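Local atomic coordinates of multicopper oxidase (Pseudomonas thermotolerans, PDB entry 6VOW), a protein that probably couples the one-electron oxidation of phenolic, lignin-related substrates to the reduction of dioxygen to water at its copper centres, as laccases do. Residues A[217-223]-A[268-274]; A[241-247]-A[254-260]; A[100-104]-A[121-125]; A[126-130]-A[154-158]. All blocks are in the same frame, centred on the assembly; numbering follows the deposited sequence.

Contacts 1 and 2 belong to one mixed sheet: strand 267-273 lies between 218-225 and 240-246, and contact 2 is nested inside the loop that contact 1 closes. Contact 1 is buried, with a full ladder of backbone bonds and an arginine-aspartate network; contact 2, at the outer hairpin, is partly buried and shifts from backbone bonds to apolar packing. The segments of contacts 3 and 4 adjoin at the end of strand 120-126. Contact 3, partly buried, relies on sulfur and aromatic rings, whereas contact 4 is buried and has no hydrogen bond between its segments. A salt bridge from Arg220 to Glu157 ties contact 1 to contact 4; contacts 2 and 3 lie on opposite sides of the chain's centre.

Contact 1. Residues A[217-223]-A[268-274]; sequences QVVRLRL and IDLAVRV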
loop_
_atom_site.group_PDB
_atom_site.type_symbol
_atom_site.label_atom_id
_atom_site.label_comp_id
_atom_site.label_asym_id
_atom_site.label_seq_id
_atom_site.Cartn_x
_atom_site.Cartn_y
_atom_site.Cartn_z
ATOM N N GLN A 217 -27.706 0.014 -2.227
ATOM C CA GLN A 217 -26.937 -0.937 -1.386
ATOM C C GLN A 217 -25.731 -0.228 -0.711
ATOM O O GLN A 217 -25.286 0.823 -1.201
ATOM C CB GLN A 217 -26.544 -2.122 -2.269
ATOM C CG GLN A 217 -26.566 -3.490 -1.600
ATOM C CD GLN A 217 -27.848 -4.220 -1.707
ATOM O OE1 GLN A 217 -27.895 -5.401 -2.106
ATOM N NE2 GLN A 217 -28.907 -3.545 -1.351
ATOM N N VAL A 218 -25.211 -0.721 0.419
ATOM C CA VAL A 218 -23.903 -0.236 0.915
ATOM C C VAL A 218 -22.751 -1.105 0.366
ATOM O O VAL A 218 -22.742 -2.305 0.474
ATOM C CB VAL A 218 -23.860 -0.140 2.459
ATOM C CG1 VAL A 218 -22.472 0.112 2.996
ATOM C CG2 VAL A 218 -24.750 0.992 2.949
ATOM N N VAL A 219 -21.765 -0.465 -0.264
ATOM C CA VAL A 219 -20.747 -1.176 -0.961
ATOM C C VAL A 219 -19.459 -0.831 -0.328
ATOM O O VAL A 219 -19.225 0.277 -0.078
ATOM C CB VAL A 219 -20.651 -0.811 -2.434
ATOM C CG1 VAL A 219 -19.449 -1.533 -3.027
ATOM C CG2 VAL A 219 -21.958 -1.174 -3.167
ATOM N N ARG A 220 -18.639 -1.818 -0.069
ATOM C CA ARG A 220 -17.292 -1.624 0.454
ATOM C C ARG A 220 -16.349 -1.496 -0.719
ATOM O O ARG A 220 -16.122 -2.473 -1.460
ATOM C CB ARG A 220 -16.929 -2.859 1.184
ATOM C CG ARG A 220 -15.528 -2.877 1.673
ATOM C CD ARG A 220 -15.312 -4.222 2.277
ATOM N NE ARG A 220 -14.182 -4.216 3.175
ATOM C CZ ARG A 220 -13.983 -5.169 4.063
ATOM N NH1 ARG A 220 -14.889 -6.152 4.181
ATOM N NH2 ARG A 220 -12.909 -5.129 4.864
ATOM N N LEU A 221 -15.830 -0.297 -0.904
ATOM C CA LEU A 221 -14.875 -0.013 -1.971
ATOM C C LEU A 221 -13.538 -0.152 -1.352
ATOM O O LEU A 221 -13.184 0.556 -0.387
ATOM C CB LEU A 221 -15.015 1.441 -2.484
ATOM C CG LEU A 221 -16.325 1.890 -3.062
ATOM C CD1 LEU A 221 -16.175 3.319 -3.560
ATOM C CD2 LEU A 221 -16.655 0.954 -4.179
ATOM N N ARG A 222 -12.812 -1.092 -1.860
ATOM C CA ARG A 222 -11.461 -1.350 -1.348
ATOM C C ARG A 222 -10.555 -0.534 -2.252
ATOM O O ARG A 222 -10.508 -0.800 -3.440
ATOM C CB ARG A 222 -11.124 -2.855 -1.493
ATOM C CG ARG A 222 -12.050 -3.748 -0.701
ATOM C CD ARG A 222 -11.746 -5.195 -1.012
ATOM N NE ARG A 222 -12.550 -6.176 -0.230
ATOM C CZ ARG A 222 -12.325 -6.531 1.029
ATOM N NH1 ARG A 222 -11.425 -5.983 1.738
ATOM N NH2 ARG A 222 -13.089 -7.461 1.625
ATOM N N LEU A 223 -9.862 0.454 -1.688
ATOM C CA LEU A 223 -9.085 1.430 -2.507
ATOM C C LEU A 223 -7.657 1.191 -2.206
ATOM O O LEU A 223 -7.231 1.296 -1.039
ATOM C CB LEU A 223 -9.459 2.822 -2.102
ATOM C CG LEU A 223 -10.805 3.171 -2.761
ATOM C CD1 LEU A 223 -11.607 4.145 -1.920
ATOM C CD2 LEU A 223 -10.508 3.802 -4.090
ATOM N N ILE A 268 -7.752 2.003 1.770
ATOM C CA ILE A 268 -8.886 2.259 2.617
ATOM C C ILE A 268 -10.004 1.347 2.193
ATOM O O ILE A 268 -10.116 0.932 1.031
ATOM C CB ILE A 268 -9.430 3.738 2.503
ATOM C CG1 ILE A 268 -9.843 4.175 1.066
ATOM C CG2 ILE A 268 -8.399 4.700 3.021
ATOM C CD1 ILE A 268 -10.368 5.590 1.055
ATOM N N ASP A 269 -10.882 1.113 3.138
ATOM C CA ASP A 269 -12.213 0.579 2.799
ATOM C C ASP A 269 -13.114 1.755 2.984
ATOM O O ASP A 269 -13.155 2.349 4.070
ATOM C CB ASP A 269 -12.657 -0.444 3.785
ATOM C CG ASP A 269 -12.006 -1.793 3.575
ATOM O OD1 ASP A 269 -12.017 -2.298 2.438
ATOM O OD2 ASP A 269 -11.528 -2.367 4.578
ATOM N N LEU A 270 -13.843 2.043 1.928
ATOM C CA LEU A 270 -14.645 3.184 1.823
ATOM C C LEU A 270 -16.012 2.583 1.585
ATOM O O LEU A 270 -16.235 1.988 0.517
ATOM C CB LEU A 270 -14.134 4.074 0.657
ATOM C CG LEU A 270 -15.000 5.320 0.437
ATOM C CD1 LEU A 270 -15.285 6.057 1.726
ATOM C CD2 LEU A 270 -14.454 6.284 -0.558
ATOM N N ALA A 271 -16.876 2.616 2.591
ATOM C CA ALA A 271 -18.274 2.161 2.367
ATOM C C ALA A 271 -19.117 3.267 1.853
ATOM O O ALA A 271 -19.182 4.356 2.493
ATOM C CB ALA A 271 -18.896 1.664 3.611
ATOM N N VAL A 272 -19.810 2.984 0.745
ATOM C CA VAL A 272 -20.535 3.996 0.021
ATOM C C VAL A 272 -22.020 3.568 -0.056
ATOM O O VAL A 272 -22.329 2.442 -0.460
ATOM C CB VAL A 272 -19.966 4.124 -1.410
ATOM C CG1 VAL A 272 -20.805 5.049 -2.290
ATOM C CG2 VAL A 272 -18.569 4.713 -1.332
ATOM N N ARG A 273 -22.921 4.466 0.303
ATOM C CA ARG A 273 -24.322 4.249 -0.031
ATOM C C ARG A 273 -24.487 4.634 -1.445
ATOM O O ARG A 273 -24.296 5.800 -1.819
ATOM C CB ARG A 273 -25.257 5.064 0.795
ATOM C CG ARG A 273 -26.772 4.895 0.354
ATOM C CD ARG A 273 -27.261 3.538 0.707
ATOM N NE ARG A 273 -27.249 3.396 2.153
ATOM C CZ ARG A 273 -27.777 2.374 2.832
ATOM N NH1 ARG A 273 -28.419 1.321 2.241
ATOM N NH2 ARG A 273 -27.652 2.409 4.146
ATOM N N VAL A 274 -24.841 3.636 -2.241
ATOM C CA VAL A 274 -25.030 3.827 -3.641
ATOM C C VAL A 274 -26.390 4.502 -3.790
ATOM O O VAL A 274 -27.407 4.015 -3.274
ATOM C CB VAL A 274 -24.998 2.495 -4.388
ATOM C CG1 VAL A 274 -25.230 2.697 -5.863
ATOM C CG2 VAL A 274 -23.680 1.782 -4.189
HETATM O O HOH W 1 -10.845 -4.166 6.406
#
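Val219 pairs with Val272, Leu221 with Leu270 and Leu223 with Ile268 as hydrogen-bonded pairs of two antiparallel strands, 218-223 and 268-273. Each gives two backbone bonds, and a further one runs from Val274 N to Gln217 O (3.0 Å), so the ladder spans both segments.

Apolar packing fills the face bearing these residues. Leu221 CD1 reaches diagonally to Val272 CG2 (3.6 Å), while Leu223 and Ile268 lie side by side, Leu223 CB closing tightly on Ile268 CG1 (3.5 Å). Leu167 and Leu169 of strand 165-174 pack on Leu221 and Leu223.

Charge is concentrated on the other face. With CG trans to its backbone N (chi1 174°) and the chain extended, Arg220 slants toward Asp269 and grips it side-on: NE bonds OD1 (3.0 Å) and NH2 bonds OD2 (3.1 Å). Both oxygens lie near the guanidinium plane but are met from above the carboxylate, the two planes standing 70° apart. A water bridges OD2 and, weakly, NH2. Arg222 NH1 is a long 3.8 Å from Asp269 OD1, which lies well out of the guanidinium plane, so this pair interacts through charge alone. At the far end Val218 CG2 sits over the centre of the Arg273 guanidinium, whose NH1 bonds Gly216 O.

Asn132 also bonds Asp269 OD1, while Glu157 and Glu166 engage Arg220 and Arg222. This buried network of alternating charges probably keeps Asp269 ionised.

Contact 2. Residues A[241-247]-A[254-260]; sequences ARLYALD and RPLGKEY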
loop_
_atom_site.group_PDB
_atom_site.type_symbol
_atom_site.label_atom_id
_atom_site.label_comp_id
_atom_site.label_asym_id
_atom_site.label_seq_id
_atom_site.Cartn_x
_atom_site.Cartn_y
_atom_site.Cartn_z
ATOM N N ALA A 241 -20.362 8.512 2.196
ATOM C CA ALA A 241 -19.240 7.582 2.192
ATOM C C ALA A 241 -18.590 7.587 3.566
ATOM O O ALA A 241 -18.449 8.632 4.199
ATOM C CB ALA A 241 -18.255 7.924 1.061
ATOM N N ARG A 242 -18.302 6.397 4.063
ATOM C CA ARG A 242 -17.728 6.241 5.394
ATOM C C ARG A 242 -16.478 5.420 5.343
ATOM O O ARG A 242 -16.408 4.430 4.713
ATOM C CB ARG A 242 -18.735 5.559 6.309
ATOM C CG ARG A 242 -19.858 6.488 6.640
ATOM C CD ARG A 242 -20.965 5.775 7.361
ATOM N NE ARG A 242 -21.691 6.721 8.182
ATOM C CZ ARG A 242 -21.677 6.778 9.530
ATOM N NH1 ARG A 242 -20.963 5.917 10.283
ATOM N NH2 ARG A 242 -22.396 7.725 10.152
ATOM N N LEU A 243 -15.462 5.872 6.027
ATOM C CA LEU A 243 -14.271 5.152 6.154
ATOM C C LEU A 243 -14.496 4.066 7.204
ATOM O O LEU A 243 -15.024 4.342 8.247
ATOM C CB LEU A 243 -13.186 6.108 6.550
ATOM C CG LEU A 243 -12.860 7.121 5.435
ATOM C CD1 LEU A 243 -11.887 8.157 5.977
ATOM C CD2 LEU A 243 -12.248 6.415 4.248
ATOM N N TYR A 244 -14.117 2.842 6.875
ATOM C CA TYR A 244 -14.197 1.721 7.833
ATOM C C TYR A 244 -12.881 1.130 8.211
ATOM O O TYR A 244 -12.776 0.407 9.245
ATOM C CB TYR A 244 -15.028 0.613 7.267
ATOM C CG TYR A 244 -16.501 0.729 7.568
ATOM C CD1 TYR A 244 -17.220 1.819 7.131
ATOM C CD2 TYR A 244 -17.133 -0.197 8.343
ATOM C CE1 TYR A 244 -18.580 1.945 7.406
ATOM C CE2 TYR A 244 -18.466 -0.108 8.642
ATOM C CZ TYR A 244 -19.187 0.941 8.156
ATOM O OH TYR A 244 -20.468 0.976 8.462
ATOM N N ALA A 245 -11.891 1.344 7.362
ATOM C CA ALA A 245 -10.542 0.890 7.652
ATOM C C ALA A 245 -9.508 1.609 6.845
ATOM O O ALA A 245 -9.740 1.948 5.678
ATOM C CB ALA A 245 -10.408 -0.577 7.331
ATOM N N LEU A 246 -8.333 1.720 7.447
ATOM C CA LEU A 246 -7.155 2.394 6.820
ATOM C C LEU A 246 -5.917 1.519 6.900
ATOM O O LEU A 246 -5.484 1.076 8.037
ATOM C CB LEU A 246 -6.870 3.705 7.497
ATOM C CG LEU A 246 -8.010 4.591 7.912
ATOM C CD1 LEU A 246 -7.484 5.750 8.809
ATOM C CD2 LEU A 246 -8.759 5.072 6.682
ATOM N N ASP A 247 -5.379 1.231 5.706
ATOM C CA ASP A 247 -4.125 0.512 5.565
ATOM C C ASP A 247 -4.291 -0.855 6.261
ATOM O O ASP A 247 -3.476 -1.286 7.055
ATOM C CB ASP A 247 -2.998 1.373 6.144
ATOM C CG ASP A 247 -3.039 2.831 5.589
ATOM O OD1 ASP A 247 -3.099 3.009 4.385
ATOM O OD2 ASP A 247 -3.103 3.793 6.373
ATOM N N ARG A 254 -16.386 6.541 10.186
ATOM C CA ARG A 254 -16.324 8.029 10.158
ATOM C C ARG A 254 -16.676 8.403 8.722
ATOM O O ARG A 254 -16.200 7.685 7.770
ATOM C CB ARG A 254 -14.857 8.393 10.343
ATOM C CG ARG A 254 -14.537 9.612 11.104
ATOM C CD ARG A 254 -13.015 9.655 11.409
ATOM N NE ARG A 254 -12.011 9.634 10.302
ATOM C CZ ARG A 254 -10.760 9.132 10.444
ATOM N NH1 ARG A 254 -10.341 8.556 11.586
ATOM N NH2 ARG A 254 -9.889 9.174 9.453
ATOM N N PRO A 255 -17.460 9.493 8.513
ATOM C CA PRO A 255 -17.674 9.960 7.118
ATOM C C PRO A 255 -16.367 10.268 6.449
ATOM O O PRO A 255 -15.413 10.703 7.119
ATOM C CB PRO A 255 -18.493 11.285 7.267
ATOM C CG PRO A 255 -19.166 11.146 8.615
ATOM C CD PRO A 255 -18.221 10.313 9.491
ATOM N N LEU A 256 -16.321 10.026 5.147
ATOM C CA LEU A 256 -15.244 10.471 4.314
ATOM C C LEU A 256 -14.975 11.945 4.589
ATOM O O LEU A 256 -13.867 12.297 4.934
ATOM C CB LEU A 256 -15.563 10.301 2.852
ATOM C CG LEU A 256 -14.424 10.739 1.958
ATOM C CD1 LEU A 256 -13.092 10.013 2.129
ATOM C CD2 LEU A 256 -14.923 10.476 0.576
ATOM N N GLY A 257 -16.009 12.769 4.505
ATOM C CA GLY A 257 -15.850 14.208 4.441
ATOM C C GLY A 257 -15.252 14.602 3.080
ATOM O O GLY A 257 -15.462 13.939 2.033
ATOM N N LYS A 258 -14.470 15.677 3.126
ATOM C CA LYS A 258 -14.026 16.443 1.951
ATOM C C LYS A 258 -13.042 15.654 1.131
ATOM O O LYS A 258 -13.173 15.567 -0.086
ATOM C CB LYS A 258 -13.376 17.778 2.397
ATOM C CG LYS A 258 -12.808 18.708 1.286
ATOM C CD LYS A 258 -13.664 18.856 0.026
ATOM C CE LYS A 258 -15.086 19.359 0.296
ATOM N NZ LYS A 258 -15.277 20.822 0.064
ATOM N N GLU A 259 -12.040 15.082 1.785
ATOM C CA GLU A 259 -11.082 14.336 1.006
ATOM C C GLU A 259 -10.329 13.369 1.850
ATOM O O GLU A 259 -10.286 13.480 3.070
ATOM C CB GLU A 259 -10.141 15.270 0.197
ATOM C CG GLU A 259 -9.506 16.375 1.021
ATOM C CD GLU A 259 -8.585 17.258 0.189
ATOM O OE1 GLU A 259 -8.725 17.347 -1.065
ATOM O OE2 GLU A 259 -7.709 17.858 0.835
ATOM N N TYR A 260 -9.821 12.338 1.237
ATOM C CA TYR A 260 -8.890 11.500 1.979
ATOM C C TYR A 260 -7.595 11.432 1.162
ATOM O O TYR A 260 -7.644 11.137 -0.017
ATOM C CB TYR A 260 -9.498 10.129 2.228
ATOM C CG TYR A 260 -8.587 9.298 3.066
ATOM C CD1 TYR A 260 -7.563 8.551 2.480
ATOM C CD2 TYR A 260 -8.730 9.250 4.456
ATOM C CE1 TYR A 260 -6.718 7.778 3.247
ATOM C CE2 TYR A 260 -7.904 8.483 5.192
ATOM C CZ TYR A 260 -6.897 7.724 4.565
ATOM O OH TYR A 260 -6.010 6.984 5.328
HETATM O O HOH W 2 -5.013 4.807 4.106
#
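Leu243 and Arg254 form an antiparallel hydrogen-bonded pair, with Leu243 N to Arg254 O at 2.6 Å and a longer return bond, and Leu256 N extends the pairing to Ala241 O (2.7 Å), approaching from above the carbonyl plane in a nearly straight N-H...O line of 173°. Between them Arg242 and Pro255 make a non-hydrogen-bonded pair whose side chains diverge.

Beyond Ala241, whose CB meets Leu256 CB at 4.0 Å, the side-chain contact is carried by two leucines and a tyrosine. Leu243 places CD1 against Tyr260 CD2 (3.7 Å), and CD2 of the same leucine turns to Leu256 CD1. Strands 240-246 and 249-255 are a beta hairpin at the margin of a six-stranded sheet in the cupredoxin-like fold of multicopper oxidases; beyond Leu256 the chain turns away and loops back, bringing Tyr260 against the leucines. A trans first torsion (chi1 -176°) directs the tyrosine ring toward strand 240-246. Leu246 CD2 then meets that ring obliquely, 3.8 Å from Tyr260 CE2.

At the ring's end a water hydrogen-bonded to Tyr260 OH (2.7 Å) donates to Asp247 OD1, whose carboxylate also binds Arg267 N and Thr412. An alanine in place of Tyr260 would probably strip Leu243 and Leu246 of their aromatic cover and leave this water without its hydroxyl partner.

Contact 3. Residues A[100-104]-A[121-125]; sequences LPLEM and FDYVF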
loop_
_atom_site.group_PDB
_atom_site.type_symbol
_atom_site.label_atom_id
_atom_site.label_comp_id
_atom_site.label_asym_id
_atom_site.label_seq_id
_atom_site.Cartn_x
_atom_site.Cartn_y
_atom_site.Cartn_z
ATOM N N LEU A 100 4.358 -11.003 8.781
ATOM C CA LEU A 100 4.765 -12.358 8.541
ATOM C C LEU A 100 6.192 -12.485 9.035
ATOM O O LEU A 100 6.770 -11.522 9.455
ATOM C CB LEU A 100 4.697 -12.632 7.066
ATOM C CG LEU A 100 5.079 -11.461 6.123
ATOM C CD1 LEU A 100 6.532 -10.919 6.242
ATOM C CD2 LEU A 100 4.877 -11.988 4.726
ATOM N N PRO A 101 6.752 -13.700 9.047
ATOM C CA PRO A 101 8.137 -13.856 9.474
ATOM C C PRO A 101 9.080 -13.261 8.482
ATOM O O PRO A 101 8.799 -13.285 7.246
ATOM C CB PRO A 101 8.344 -15.340 9.431
ATOM C CG PRO A 101 7.035 -15.835 9.819
ATOM C CD PRO A 101 6.080 -14.988 9.023
ATOM N N LEU A 102 10.233 -12.865 8.987
ATOM C CA LEU A 102 11.228 -12.161 8.147
ATOM C C LEU A 102 11.556 -12.924 6.882
ATOM O O LEU A 102 11.718 -12.328 5.800
ATOM C CB LEU A 102 12.507 -12.037 8.890
ATOM C CG LEU A 102 13.568 -11.175 8.131
ATOM C CD1 LEU A 102 13.179 -9.718 7.982
ATOM C CD2 LEU A 102 14.838 -11.256 8.925
ATOM N N GLU A 103 11.666 -14.236 6.990
ATOM C CA GLU A 103 11.967 -15.093 5.817
ATOM C C GLU A 103 11.028 -14.880 4.646
ATOM O O GLU A 103 11.393 -15.204 3.495
ATOM C CB GLU A 103 11.914 -16.561 6.212
ATOM C CG GLU A 103 12.901 -16.916 7.317
ATOM C CD GLU A 103 12.336 -16.836 8.748
ATOM O OE1 GLU A 103 11.770 -15.776 9.174
ATOM O OE2 GLU A 103 12.497 -17.828 9.479
ATOM N N MET A 104 9.819 -14.370 4.917
ATOM C CA MET A 104 8.867 -14.180 3.884
ATOM C C MET A 104 8.740 -12.706 3.598
ATOM O O MET A 104 7.872 -12.353 2.928
ATOM C CB MET A 104 7.523 -14.817 4.312
ATOM C CG MET A 104 7.633 -16.339 4.664
ATOM S SD MET A 104 7.794 -17.181 3.088
ATOM C CE MET A 104 8.328 -18.831 3.443
ATOM N N PHE A 121 9.767 -19.063 -5.896
ATOM C CA PHE A 121 9.952 -18.933 -4.445
ATOM C C PHE A 121 8.537 -19.145 -3.912
ATOM O O PHE A 121 7.519 -18.734 -4.539
ATOM C CB PHE A 121 10.519 -17.557 -4.014
ATOM C CG PHE A 121 10.911 -17.481 -2.570
ATOM C CD1 PHE A 121 9.993 -17.055 -1.599
ATOM C CD2 PHE A 121 12.231 -17.833 -2.145
ATOM C CE1 PHE A 121 10.376 -16.933 -0.258
ATOM C CE2 PHE A 121 12.609 -17.724 -0.785
ATOM C CZ PHE A 121 11.682 -17.268 0.154
ATOM N N ASP A 122 8.476 -19.888 -2.822
ATOM C CA ASP A 122 7.199 -20.231 -2.224
ATOM C C ASP A 122 7.031 -19.347 -1.025
ATOM O O ASP A 122 7.703 -19.565 0.003
ATOM C CB ASP A 122 7.222 -21.664 -1.821
ATOM C CG ASP A 122 6.862 -22.610 -2.937
ATOM O OD1 ASP A 122 6.043 -22.288 -3.800
ATOM O OD2 ASP A 122 7.357 -23.741 -2.915
ATOM N N TYR A 123 6.126 -18.360 -1.153
ATOM C CA TYR A 123 5.788 -17.495 -0.008
ATOM C C TYR A 123 4.645 -18.177 0.679
ATOM O O TYR A 123 3.609 -18.319 0.090
ATOM C CB TYR A 123 5.415 -16.037 -0.387
ATOM C CG TYR A 123 6.569 -15.293 -1.068
ATOM C CD1 TYR A 123 7.495 -14.601 -0.342
ATOM C CD2 TYR A 123 6.683 -15.273 -2.445
ATOM C CE1 TYR A 123 8.546 -13.933 -0.946
ATOM C CE2 TYR A 123 7.720 -14.606 -3.077
ATOM C CZ TYR A 123 8.650 -13.951 -2.325
ATOM O OH TYR A 123 9.659 -13.357 -2.973
ATOM N N VAL A 124 4.851 -18.616 1.915
ATOM C CA VAL A 124 3.812 -19.172 2.790
ATOM C C VAL A 124 3.766 -18.417 4.088
ATOM O O VAL A 124 4.794 -18.353 4.811
ATOM C CB VAL A 124 4.080 -20.647 3.289
ATOM C CG1 VAL A 124 2.775 -21.415 3.335
ATOM C CG2 VAL A 124 5.115 -21.376 2.486
ATOM N N PHE A 125 2.604 -17.891 4.447
ATOM C CA PHE A 125 2.513 -17.243 5.772
ATOM C C PHE A 125 1.044 -17.176 6.119
ATOM O O PHE A 125 0.162 -17.344 5.241
ATOM C CB PHE A 125 3.119 -15.845 5.743
ATOM C CG PHE A 125 2.623 -15.018 4.575
ATOM C CD1 PHE A 125 3.249 -15.076 3.327
ATOM C CD2 PHE A 125 1.479 -14.182 4.684
ATOM C CE1 PHE A 125 2.780 -14.300 2.258
ATOM C CE2 PHE A 125 1.054 -13.403 3.597
ATOM C CZ PHE A 125 1.721 -13.467 2.407
#
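Leu100 CD2 is set over the centre of the Phe125 ring, 3.8 Å from the centroid and 11° off the ring normal, a CH-pi contact made square to the face. Phe125 carries its CG between its backbone N and carbonyl carbon (chi1 48°), presenting that face to the loop; its ring also meets that of Trp95.

Met104 approaches differently, with its end laid along the strand. Its chain bends at chi2 (-75°), bringing Met104 SD to Val124 N, which gives it a weak hydrogen bond of 3.5 Å. Met104 CE goes on to Asp122 O (3.6 Å). Met104 SD also lies obliquely beside Tyr123, 5.4 Å from the ring centroid, a Met-aromatic contact. Phe121 presents its ring edge to Glu103 O.

In this cupredoxin-like domain the loop after strand 94-96, with the Leu100 side chain about 8 Å from a bound copper ion, thus covers the outermost strand 120-126 with soft, polarisable groups, so the joint probably depends on dispersion more than on directional bonds.

Contact 4. Residues A[126-130]-A[154-158]; sequences KTEDA and VVEER
Val155 points its side chain toward the loop at 127-130, where its carbons find their partners. Val155 CB lies 3.9 Å from Ala130 CA. From there Val155 CG1, the branch anti to the backbone N (chi1 -178°), runs to Thr127 OG1 (3.6 Å); its approach to Asp129 O is too close to be taken at face value. Val155 CG2 takes the other branch and meets Thr127 CB at 3.7 Å, the two side chains slanting across each other.

The loop joins strand 120-126 of one sheet to strand 131-136 of the other in this cupredoxin-like domain, and strand 151-156 is the neighbour of 131-136, Val155 being backbone-bonded to Gly131. An alanine here, lacking both methyls, would probably leave Thr127 without its apolar neighbour and open a gap between the loop and strand 151-156.

Farther along, Ala130 CA makes a C-H...O contact with Val155 O (3.2 Å), and Ala130 CB packs on Glu157 CA at 3.6 Å. The Glu157 chain bends at chi2 (69°), with OE2 near that methyl and salt-bridged to Arg220; Asp129 directs its carboxylate to Arg99.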
loop_
_atom_site.group_PDB
_atom_site.type_symbol
_atom_site.label_atom_id
_atom_site.label_comp_id
_atom_site.label_asym_id
_atom_site.label_seq_id
_atom_site.Cartn_x
_atom_site.Cartn_y
_atom_site.Cartn_z
ATOM N N LYS A 126 0.783 -17.068 7.400
ATOM C CA LYS A 126 -0.578 -16.904 7.871
ATOM C C LYS A 126 -0.847 -15.401 7.791
ATOM O O LYS A 126 0.024 -14.569 8.103
ATOM C CB LYS A 126 -0.741 -17.405 9.341
ATOM C CG LYS A 126 -0.428 -18.863 9.625
ATOM C CD LYS A 126 -0.622 -19.210 11.117
ATOM C CE LYS A 126 -2.087 -19.408 11.476
ATOM N NZ LYS A 126 -2.697 -20.518 10.682
ATOM N N THR A 127 -2.070 -15.091 7.353
ATOM C CA THR A 127 -2.647 -13.781 7.342
ATOM C C THR A 127 -3.593 -13.631 8.519
ATOM O O THR A 127 -4.740 -14.069 8.439
ATOM C CB THR A 127 -3.383 -13.603 6.011
ATOM O OG1 THR A 127 -4.382 -14.628 5.874
ATOM C CG2 THR A 127 -2.432 -13.736 4.830
ATOM N N GLU A 128 -3.104 -13.114 9.640
ATOM C CA GLU A 128 -3.860 -12.887 10.829
ATOM C C GLU A 128 -4.648 -11.576 10.854
ATOM O O GLU A 128 -5.425 -11.398 11.821
ATOM C CB GLU A 128 -2.951 -12.901 12.085
ATOM C CG GLU A 128 -2.118 -14.186 12.257
ATOM C CD GLU A 128 -2.910 -15.417 12.714
ATOM O OE1 GLU A 128 -4.139 -15.347 12.904
ATOM O OE2 GLU A 128 -2.305 -16.477 12.904
ATOM N N ASP A 129 -4.419 -10.681 9.864
ATOM C CA ASP A 129 -5.098 -9.395 9.777
ATOM C C ASP A 129 -5.905 -9.384 8.555
ATOM O O ASP A 129 -5.432 -9.708 7.440
ATOM C CB ASP A 129 -4.144 -8.241 9.696
ATOM C CG ASP A 129 -3.214 -8.156 10.895
ATOM O OD1 ASP A 129 -3.558 -8.542 12.017
ATOM O OD2 ASP A 129 -2.088 -7.754 10.710
ATOM N N ALA A 130 -7.158 -9.064 8.773
ATOM C CA ALA A 130 -8.080 -8.896 7.678
ATOM C C ALA A 130 -7.911 -7.516 7.186
ATOM O O ALA A 130 -7.480 -6.619 7.919
ATOM C CB ALA A 130 -9.502 -9.087 8.137
ATOM N N VAL A 154 -6.348 -9.089 -0.654
ATOM C CA VAL A 154 -7.450 -8.994 0.332
ATOM C C VAL A 154 -7.378 -10.157 1.305
ATOM O O VAL A 154 -7.360 -11.306 0.863
ATOM C CB VAL A 154 -8.835 -9.001 -0.360
ATOM C CG1 VAL A 154 -9.945 -8.894 0.640
ATOM C CG2 VAL A 154 -8.967 -7.820 -1.319
ATOM N N VAL A 155 -7.305 -9.866 2.605
ATOM C CA VAL A 155 -7.492 -10.828 3.627
ATOM C C VAL A 155 -8.910 -10.640 4.166
ATOM O O VAL A 155 -9.200 -9.632 4.794
ATOM C CB VAL A 155 -6.394 -10.725 4.705
ATOM C CG1 VAL A 155 -6.591 -11.819 5.791
ATOM C CG2 VAL A 155 -5.000 -10.904 4.039
ATOM N N GLU A 156 -9.821 -11.569 3.791
ATOM C CA GLU A 156 -11.160 -11.555 4.232
ATOM C C GLU A 156 -11.243 -11.647 5.784
ATOM O O GLU A 156 -10.419 -12.304 6.463
ATOM C CB GLU A 156 -11.950 -12.660 3.525
ATOM C CG GLU A 156 -12.129 -12.346 2.023
ATOM C CD GLU A 156 -12.803 -13.437 1.194
ATOM O OE1 GLU A 156 -13.408 -14.291 1.860
ATOM O OE2 GLU A 156 -12.738 -13.435 -0.081
ATOM N N GLU A 157 -12.194 -10.933 6.367
ATOM C CA GLU A 157 -12.446 -11.066 7.860
ATOM C C GLU A 157 -12.822 -12.553 8.213
ATOM O O GLU A 157 -13.409 -13.276 7.404
ATOM C CB GLU A 157 -13.583 -10.174 8.350
ATOM C CG GLU A 157 -13.341 -8.653 8.277
ATOM C CD GLU A 157 -13.300 -8.131 6.804
ATOM O OE1 GLU A 157 -14.082 -8.598 5.874
ATOM O OE2 GLU A 157 -12.465 -7.237 6.569
ATOM N N ARG A 158 -12.481 -12.988 9.398
ATOM C CA ARG A 158 -12.780 -14.374 9.780
ATOM C C ARG A 158 -14.285 -14.567 9.837
ATOM O O ARG A 158 -14.804 -15.560 9.315
ATOM C CB ARG A 158 -12.127 -14.770 11.092
ATOM C CG ARG A 158 -12.276 -16.301 11.349
ATOM C CD ARG A 158 -11.300 -16.879 12.349
ATOM N NE ARG A 158 -11.060 -15.764 13.244
ATOM C CZ ARG A 158 -9.920 -15.118 13.429
ATOM N NH1 ARG A 158 -8.794 -15.531 12.901
ATOM N NH2 ARG A 158 -9.917 -14.051 14.262
#